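Local coordinates for protein carboxylase (Deinococcus radiodurans, PDB 5H80) that probably carries out the ATP-dependent carboxylation of biotin, as the biotin carboxylase domain of a single-chain bacterial carboxylase, at residues 235-246 against 295-306. Numbering follows the deposited sequence.
Sequences ARHIEVQVAGDG and KYRCLGTFEFLV
The guanidinium of Arg297 lies with one face over the peptide between Asp245 and Gly246, its CZ 2.9 Å from Asp245 O; the N-H groups are poorly angled for hydrogen bonds to that oxygen, so the contact is one of plane over carbonyl. Replacing Arg297 by an alanine would probably leave this peptide uncovered and deprive Asp245 O of the positive group beside it. Farther along the pair, the His237 ring meets the carboxylates of Glu239 and Glu303 at its edge, while Phe304 O lies obliquely to it. CG stands anti to the backbone N (chi1 174°), which turns NE2 toward Glu239 OE1; it donates in the ring plane at 3.1 Å, meeting that oxygen from above the carboxylate plane. His237 CE1 approaches Glu303 OE1 at 3.3 Å. The two carboxylates run side by side, Glu239 OE1 only 3.4 Å from Glu303 OE2, and Lys265 bridges to both oxygens, which probably offsets their repulsion; Glu239 OE2 pairs with Arg255. Next on this face, Thr301 CG2 packs on Glu239 CB, and a water joins Thr301 OG1 to Gln241 NE2, while Gln241 OE1 is held by Arg255. NE2 also donates to Val242 O, which Gly300 N reaches from the opposite face of the carbonyl plane. On the reverse face, Val242 CG2 touches Phe302 CD2 at 3.8 Å and Ile238 CB meets Val306 CG2 at 4.0 Å; helix 277-293 covers Val240, Val242, Phe302 and Phe304. Ten backbone hydrogen bonds join the strands from Arg236-Val306 to Gly244-Cys298. Flanked by strands 249-256 and 312-318, they form the inner pair of a four-stranded antiparallel sheet within the ATP-binding region, consistent with the ATP-grasp fold of biotin carboxylases.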
loop_
_atom_site.group_PDB
_atom_site.type_symbol
_atom_site.label_atom_id
_atom_site.label_comp_id
_atom_site.label_asym_id
_atom_site.label_seq_id
_atom_site.Cartn_x
_atom_site.Cartn_y
_atom_site.Cartn_z
ATOM N N ALA A 235 22.692 -6.930 22.128
ATOM C CA ALA A 235 22.692 -6.192 20.880
ATOM C C ALA A 235 21.429 -6.319 20.001
ATOM O O ALA A 235 20.674 -7.306 20.011
ATOM C CB ALA A 235 23.888 -6.543 20.072
ATOM N N ARG A 236 21.229 -5.268 19.240
ATOM C CA ARG A 236 20.319 -5.216 18.127
ATOM C C ARG A 236 20.940 -5.590 16.747
ATOM O O ARG A 236 22.109 -5.343 16.477
ATOM C CB ARG A 236 19.662 -3.810 18.081
ATOM C CG ARG A 236 18.777 -3.572 19.312
ATOM C CD ARG A 236 18.390 -2.063 19.434
ATOM N NE ARG A 236 17.725 -1.548 18.196
ATOM C CZ ARG A 236 17.208 -0.325 18.075
ATOM N NH1 ARG A 236 17.312 0.594 19.084
ATOM N NH2 ARG A 236 16.693 0.065 16.936
ATOM N N HIS A 237 20.089 -6.161 15.882
ATOM C CA HIS A 237 20.440 -6.561 14.556
ATOM C C HIS A 237 19.987 -5.425 13.709
ATOM O O HIS A 237 18.809 -5.232 13.594
ATOM C CB HIS A 237 19.764 -7.825 14.133
ATOM C CG HIS A 237 20.008 -8.195 12.694
ATOM N ND1 HIS A 237 20.712 -9.322 12.334
ATOM C CD2 HIS A 237 19.642 -7.606 11.518
ATOM C CE1 HIS A 237 20.824 -9.381 11.019
ATOM N NE2 HIS A 237 20.077 -8.428 10.497
ATOM N N ILE A 238 20.934 -4.690 13.191
ATOM C CA ILE A 238 20.659 -3.536 12.281
ATOM C C ILE A 238 21.429 -3.673 10.959
ATOM O O ILE A 238 22.612 -3.921 10.954
ATOM C CB ILE A 238 20.971 -2.220 12.984
ATOM C CG1 ILE A 238 20.232 -2.022 14.322
ATOM C CG2 ILE A 238 20.508 -1.100 12.075
ATOM C CD1 ILE A 238 20.464 -0.652 15.024
ATOM N N GLU A 239 20.716 -3.569 9.829
ATOM C CA GLU A 239 21.283 -3.930 8.521
ATOM C C GLU A 239 21.030 -2.755 7.614
ATOM O O GLU A 239 20.007 -2.086 7.738
ATOM C CB GLU A 239 20.704 -5.179 7.921
ATOM C CG GLU A 239 19.158 -5.170 7.603
ATOM C CD GLU A 239 18.591 -6.556 7.276
ATOM O OE1 GLU A 239 19.224 -7.605 7.595
ATOM O OE2 GLU A 239 17.522 -6.628 6.681
ATOM N N VAL A 240 21.894 -2.616 6.666
ATOM C CA VAL A 240 21.816 -1.480 5.729
ATOM C C VAL A 240 21.559 -1.946 4.339
ATOM O O VAL A 240 22.246 -2.787 3.833
ATOM C CB VAL A 240 23.111 -0.590 5.756
ATOM C CG1 VAL A 240 23.030 0.399 4.681
ATOM C CG2 VAL A 240 23.381 0.019 7.114
ATOM N N GLN A 241 20.516 -1.393 3.657
ATOM C CA GLN A 241 20.254 -1.679 2.267
ATOM C C GLN A 241 21.118 -0.844 1.345
ATOM O O GLN A 241 21.032 0.435 1.416
ATOM C CB GLN A 241 18.762 -1.328 1.985
ATOM C CG GLN A 241 18.377 -1.605 0.584
ATOM C CD GLN A 241 18.294 -3.150 0.259
ATOM O OE1 GLN A 241 17.494 -3.847 0.794
ATOM N NE2 GLN A 241 19.331 -3.648 -0.535
ATOM N N VAL A 242 21.930 -1.549 0.555
ATOM C CA VAL A 242 22.694 -1.016 -0.533
ATOM C C VAL A 242 22.232 -1.327 -1.932
ATOM O O VAL A 242 21.617 -2.326 -2.259
ATOM C CB VAL A 242 24.198 -1.353 -0.345
ATOM C CG1 VAL A 242 25.065 -0.923 -1.507
ATOM C CG2 VAL A 242 24.702 -0.715 0.956
ATOM N N ALA A 243 22.555 -0.396 -2.788
ATOM C CA ALA A 243 22.438 -0.546 -4.206
ATOM C C ALA A 243 23.639 0.036 -4.879
ATOM O O ALA A 243 24.132 1.145 -4.525
ATOM C CB ALA A 243 21.133 0.189 -4.769
ATOM N N GLY A 244 23.946 -0.519 -6.023
ATOM C CA GLY A 244 25.027 -0.048 -6.918
ATOM C C GLY A 244 24.877 -0.307 -8.374
ATOM O O GLY A 244 24.134 -1.199 -8.819
ATOM N N ASP A 245 25.604 0.446 -9.172
ATOM C CA ASP A 245 25.532 0.251 -10.638
ATOM C C ASP A 245 26.879 -0.184 -11.210
ATOM O O ASP A 245 27.157 -0.079 -12.420
ATOM C CB ASP A 245 24.955 1.469 -11.261
ATOM C CG ASP A 245 25.834 2.673 -11.089
ATOM O OD1 ASP A 245 27.055 2.585 -10.582
ATOM O OD2 ASP A 245 25.292 3.755 -11.331
ATOM N N GLY A 246 27.764 -0.586 -10.298
ATOM C CA GLY A 246 29.164 -0.856 -10.709
ATOM C C GLY A 246 30.144 0.300 -10.790
ATOM O O GLY A 246 31.312 0.068 -10.861
ATOM N N LYS A 295 32.999 -2.418 -6.036
ATOM C CA LYS A 295 32.288 -1.888 -7.212
ATOM C C LYS A 295 30.939 -2.562 -7.375
ATOM O O LYS A 295 30.560 -3.076 -8.437
ATOM C CB LYS A 295 33.171 -2.082 -8.478
ATOM C CG LYS A 295 34.563 -1.470 -8.262
ATOM C CD LYS A 295 34.540 0.016 -7.963
ATOM C CE LYS A 295 33.877 0.789 -9.085
ATOM N NZ LYS A 295 34.159 2.235 -8.917
ATOM N N TYR A 296 30.174 -2.545 -6.278
ATOM C CA TYR A 296 28.981 -3.381 -6.237
ATOM C C TYR A 296 27.981 -2.996 -7.300
ATOM O O TYR A 296 27.865 -1.864 -7.592
ATOM C CB TYR A 296 28.337 -3.350 -4.817
ATOM C CG TYR A 296 27.423 -4.439 -4.478
ATOM C CD1 TYR A 296 27.891 -5.650 -3.891
ATOM C CD2 TYR A 296 26.104 -4.380 -4.797
ATOM C CE1 TYR A 296 27.017 -6.706 -3.535
ATOM C CE2 TYR A 296 25.212 -5.418 -4.513
ATOM C CZ TYR A 296 25.632 -6.630 -3.927
ATOM O OH TYR A 296 24.830 -7.635 -3.634
ATOM N N ARG A 297 27.352 -4.041 -7.887
ATOM C CA ARG A 297 26.250 -3.904 -8.819
ATOM C C ARG A 297 25.074 -4.753 -8.341
ATOM O O ARG A 297 25.217 -5.867 -7.850
ATOM C CB ARG A 297 26.657 -4.222 -10.289
ATOM C CG ARG A 297 25.574 -3.776 -11.372
ATOM C CD ARG A 297 25.995 -4.120 -12.790
ATOM N NE ARG A 297 27.235 -3.489 -13.205
ATOM C CZ ARG A 297 27.389 -2.481 -14.063
ATOM N NH1 ARG A 297 28.646 -2.031 -14.319
ATOM N NH2 ARG A 297 26.337 -1.870 -14.666
ATOM N N CYS A 298 23.891 -4.089 -8.390
ATOM C CA CYS A 298 22.535 -4.598 -8.024
ATOM C C CYS A 298 22.334 -4.327 -6.537
ATOM O O CYS A 298 22.797 -3.248 -6.110
ATOM C CB CYS A 298 22.224 -6.030 -8.466
ATOM S SG CYS A 298 22.488 -6.303 -10.191
ATOM N N LEU A 299 21.615 -5.182 -5.816
ATOM C CA LEU A 299 21.311 -5.011 -4.429
ATOM C C LEU A 299 22.135 -5.866 -3.492
ATOM O O LEU A 299 22.310 -7.054 -3.761
ATOM C CB LEU A 299 19.822 -5.209 -4.116
ATOM C CG LEU A 299 18.708 -4.438 -4.818
ATOM C CD1 LEU A 299 17.309 -4.849 -4.345
ATOM C CD2 LEU A 299 18.922 -2.933 -4.718
ATOM N N GLY A 300 22.338 -5.397 -2.249
ATOM C CA GLY A 300 22.975 -6.197 -1.243
ATOM C C GLY A 300 22.684 -5.601 0.115
ATOM O O GLY A 300 22.321 -4.375 0.105
ATOM N N THR A 301 22.775 -6.377 1.180
ATOM C CA THR A 301 22.503 -5.894 2.508
ATOM C C THR A 301 23.798 -6.181 3.341
ATOM O O THR A 301 24.319 -7.262 3.205
ATOM C CB THR A 301 21.343 -6.566 3.100
ATOM O OG1 THR A 301 20.173 -6.294 2.303
ATOM C CG2 THR A 301 21.097 -6.246 4.584
ATOM N N PHE A 302 24.181 -5.254 4.214
ATOM C CA PHE A 302 25.242 -5.400 5.155
ATOM C C PHE A 302 24.610 -5.397 6.561
ATOM O O PHE A 302 23.963 -4.386 6.970
ATOM C CB PHE A 302 26.217 -4.292 4.950
ATOM C CG PHE A 302 26.865 -4.347 3.652
ATOM C CD1 PHE A 302 28.025 -5.142 3.501
ATOM C CD2 PHE A 302 26.261 -3.805 2.500
ATOM C CE1 PHE A 302 28.637 -5.274 2.256
ATOM C CE2 PHE A 302 26.845 -3.993 1.236
ATOM C CZ PHE A 302 28.048 -4.694 1.140
ATOM N N GLU A 303 24.801 -6.500 7.254
ATOM C CA GLU A 303 24.209 -6.842 8.584
ATOM C C GLU A 303 25.229 -6.484 9.729
ATOM O O GLU A 303 26.422 -6.769 9.611
ATOM C CB GLU A 303 23.699 -8.231 8.749
ATOM C CG GLU A 303 22.708 -8.593 7.687
ATOM C CD GLU A 303 22.174 -10.023 7.870
ATOM O OE1 GLU A 303 22.718 -10.752 8.738
ATOM O OE2 GLU A 303 21.224 -10.378 7.174
ATOM N N PHE A 304 24.709 -5.885 10.775
ATOM C CA PHE A 304 25.520 -5.549 11.950
ATOM C C PHE A 304 24.782 -5.912 13.241
ATOM O O PHE A 304 23.553 -5.924 13.302
ATOM C CB PHE A 304 25.810 -4.039 11.989
ATOM C CG PHE A 304 26.479 -3.510 10.811
ATOM C CD1 PHE A 304 27.888 -3.358 10.736
ATOM C CD2 PHE A 304 25.734 -3.074 9.674
ATOM C CE1 PHE A 304 28.513 -2.829 9.705
ATOM C CE2 PHE A 304 26.406 -2.516 8.532
ATOM C CZ PHE A 304 27.823 -2.432 8.521
ATOM N N LEU A 305 25.571 -6.199 14.281
ATOM C CA LEU A 305 25.122 -6.184 15.656
ATOM C C LEU A 305 25.600 -4.868 16.284
ATOM O O LEU A 305 26.759 -4.419 16.098
ATOM C CB LEU A 305 25.662 -7.372 16.485
ATOM C CG LEU A 305 25.232 -8.775 15.992
ATOM C CD1 LEU A 305 25.886 -9.812 16.898
ATOM C CD2 LEU A 305 23.736 -8.835 15.933
ATOM N N VAL A 306 24.667 -4.212 16.994
ATOM C CA VAL A 306 24.885 -2.942 17.543
ATOM C C VAL A 306 24.519 -2.903 19.056
ATOM O O VAL A 306 23.419 -3.352 19.482
ATOM C CB VAL A 306 23.996 -1.867 16.741
ATOM C CG1 VAL A 306 24.215 -0.446 17.284
ATOM C CG2 VAL A 306 24.234 -1.905 15.233
HETATM O O HOH W 1 19.717 -6.428 -0.357
#